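Local coordinates for protein hydroxylase, putative (Mycobacterium tuberculosis, PDB 3AFF) that probably hydroxylates a phenolic secosteroid with reduced flavin and molecular oxygen, as the oxygenase component of a cholesterol-degrading monooxygenase, at residues Tyr210-Asn214 / Leu387-Met393. Sequence-based numbering, arbitrary orientation.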
loop_
_atom_site.group_PDB
_atom_site.type_symbol
_atom_site.label_atom_id
_atom_site.label_comp_id
_atom_site.label_asym_id
_atom_site.label_seq_id
_atom_site.Cartn_x
_atom_site.Cartn_y
_atom_site.Cartn_z
ATOM N N TYR A 210 -14.631 25.751 -36.425
ATOM C CA TYR A 210 -14.544 25.217 -35.047
ATOM C C TYR A 210 -14.068 26.333 -34.122
ATOM O O TYR A 210 -14.514 26.399 -32.968
ATOM C CB TYR A 210 -13.557 24.062 -35.004
ATOM C CG TYR A 210 -14.121 22.736 -35.444
ATOM C CD1 TYR A 210 -15.404 22.650 -36.023
ATOM C CD2 TYR A 210 -13.399 21.554 -35.253
ATOM C CE1 TYR A 210 -15.944 21.432 -36.415
ATOM C CE2 TYR A 210 -13.959 20.277 -35.679
ATOM C CZ TYR A 210 -15.195 20.260 -36.260
ATOM O OH TYR A 210 -15.772 19.095 -36.669
ATOM N N LYS A 211 -13.234 27.262 -34.638
ATOM C CA LYS A 211 -12.755 28.343 -33.827
ATOM C C LYS A 211 -13.953 29.232 -33.356
ATOM O O LYS A 211 -14.138 29.504 -32.145
ATOM C CB LYS A 211 -11.699 29.104 -34.590
ATOM C CG LYS A 211 -11.215 30.348 -33.826
ATOM C CD LYS A 211 -10.375 31.319 -34.668
ATOM C CE LYS A 211 -9.502 32.203 -33.733
ATOM N NZ LYS A 211 -8.741 31.341 -32.672
ATOM N N ALA A 212 -14.792 29.624 -34.316
ATOM C CA ALA A 212 -15.968 30.432 -34.084
ATOM C C ALA A 212 -16.976 29.802 -33.140
ATOM O O ALA A 212 -17.546 30.475 -32.271
ATOM C CB ALA A 212 -16.652 30.820 -35.478
ATOM N N MET A 213 -17.248 28.520 -33.321
ATOM C CA MET A 213 -18.107 27.792 -32.399
ATOM C C MET A 213 -17.497 27.873 -30.956
ATOM O O MET A 213 -18.168 28.308 -29.971
ATOM C CB MET A 213 -18.231 26.377 -32.971
ATOM C CG MET A 213 -19.090 25.364 -32.293
ATOM S SD MET A 213 -19.694 24.265 -33.627
ATOM C CE MET A 213 -18.065 23.710 -34.283
ATOM N N ASN A 214 -16.216 27.564 -30.827
ATOM C CA ASN A 214 -15.602 27.532 -29.504
ATOM C C ASN A 214 -15.377 28.939 -28.901
ATOM O O ASN A 214 -15.429 29.110 -27.683
ATOM C CB ASN A 214 -14.313 26.739 -29.580
ATOM C CG ASN A 214 -14.537 25.270 -29.930
ATOM O OD1 ASN A 214 -15.648 24.699 -29.783
ATOM N ND2 ASN A 214 -13.460 24.624 -30.364
ATOM N N LEU A 387 -6.859 24.214 -37.253
ATOM C CA LEU A 387 -7.637 23.890 -36.062
ATOM C C LEU A 387 -7.488 24.984 -34.978
ATOM O O LEU A 387 -6.465 25.712 -34.954
ATOM C CB LEU A 387 -7.201 22.507 -35.538
ATOM C CG LEU A 387 -7.868 21.341 -36.279
ATOM C CD1 LEU A 387 -7.062 20.011 -36.179
ATOM C CD2 LEU A 387 -9.330 21.152 -35.862
ATOM N N PRO A 388 -8.482 25.095 -34.061
ATOM C CA PRO A 388 -8.347 26.024 -32.944
ATOM C C PRO A 388 -7.452 25.404 -31.870
ATOM O O PRO A 388 -7.143 24.237 -31.973
ATOM C CB PRO A 388 -9.795 26.137 -32.411
ATOM C CG PRO A 388 -10.485 24.857 -32.864
ATOM C CD PRO A 388 -9.716 24.272 -33.974
ATOM N N PRO A 389 -7.035 26.178 -30.834
ATOM C CA PRO A 389 -6.216 25.612 -29.775
ATOM C C PRO A 389 -6.962 24.442 -29.176
ATOM O O PRO A 389 -8.164 24.550 -28.891
ATOM C CB PRO A 389 -6.114 26.732 -28.718
ATOM C CG PRO A 389 -6.604 27.920 -29.329
ATOM C CD PRO A 389 -7.344 27.597 -30.615
ATOM N N GLY A 390 -6.230 23.355 -28.972
ATOM C CA GLY A 390 -6.783 22.081 -28.552
ATOM C C GLY A 390 -7.580 22.111 -27.261
ATOM O O GLY A 390 -8.557 21.318 -27.136
ATOM N N ASP A 391 -7.202 22.983 -26.310
ATOM C CA ASP A 391 -7.987 23.065 -25.062
ATOM C C ASP A 391 -9.422 23.597 -25.299
ATOM O O ASP A 391 -10.323 23.304 -24.506
ATOM C CB ASP A 391 -7.248 23.819 -23.939
ATOM C CG ASP A 391 -6.918 25.252 -24.296
ATOM O OD1 ASP A 391 -7.696 25.891 -25.032
ATOM O OD2 ASP A 391 -5.868 25.759 -23.823
ATOM N N THR A 392 -9.651 24.344 -26.399
ATOM C CA THR A 392 -11.012 24.822 -26.744
ATOM C C THR A 392 -11.910 23.683 -27.245
ATOM O O THR A 392 -13.160 23.770 -27.169
ATOM C CB THR A 392 -11.026 25.971 -27.783
ATOM O OG1 THR A 392 -10.572 25.468 -29.044
ATOM C CG2 THR A 392 -10.132 27.173 -27.384
ATOM N N MET A 393 -11.282 22.609 -27.714
ATOM C CA MET A 393 -11.976 21.437 -28.236
ATOM C C MET A 393 -12.398 20.414 -27.178
ATOM O O MET A 393 -13.242 19.518 -27.409
ATOM C CB MET A 393 -11.099 20.756 -29.342
ATOM C CG MET A 393 -10.941 21.597 -30.639
ATOM S SD MET A 393 -12.489 21.711 -31.590
ATOM C CE MET A 393 -12.917 20.021 -32.018
#
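Tyr210 and Met393 meet on the buried side of this contact. The methionine CE lies 3.6 Å from Tyr210 CD2, and the two side chains cross at about a right angle. Met393 SD sits 4.8 Å from the centroid of the Tyr210 ring, 52° off its normal, an oblique Met-aromatic contact. Bends at chi2 and chi3 (-61°) turn the thioether toward the tyrosine. Leu387 CD2 also meets Tyr210 CD2, at 4.1 Å. Pro388 adds its CG and CD, with CG 3.8 Å from Tyr210 CB.

The amide of Asn214 carries the polar part. Its ND2 donates to Thr392 OG1 at 3.3 Å, with the hydroxyl oxygen tilted 32° out of the amide plane. The same nitrogen makes a weak bond to Met393 SD, also 3.3 Å. Thr392 OG1 in turn donates to Pro389 O at 2.6 Å, in the carbonyl plane. That carbonyl also accepts the backbone N-H of Thr392, and the two bonds hold Thr392 to the turn at Pro389.

Packing is looser on the outer side. Lys211 lays CA and CB against Pro388 CB, and its exposed chain runs on until NZ comes within 4.5 Å of Pro389 CD.

The contact joins the short helix 210-214, just after strand 207-209, to the C-terminal tail. Phe166 and Trp233 also meet the Tyr210 ring, and Arg323 hydrogen-bonds to Met393 O. Tyr210 further touches Tyr120, a probable FMN-binding residue, which places this buried end beside the predicted flavin site. With its proton given to Pro389 O, the Thr392 hydroxyl is left to accept from Asn214, and the amide joins the tail to the helix through one bent hydrogen bond and a weaker one to sulfur.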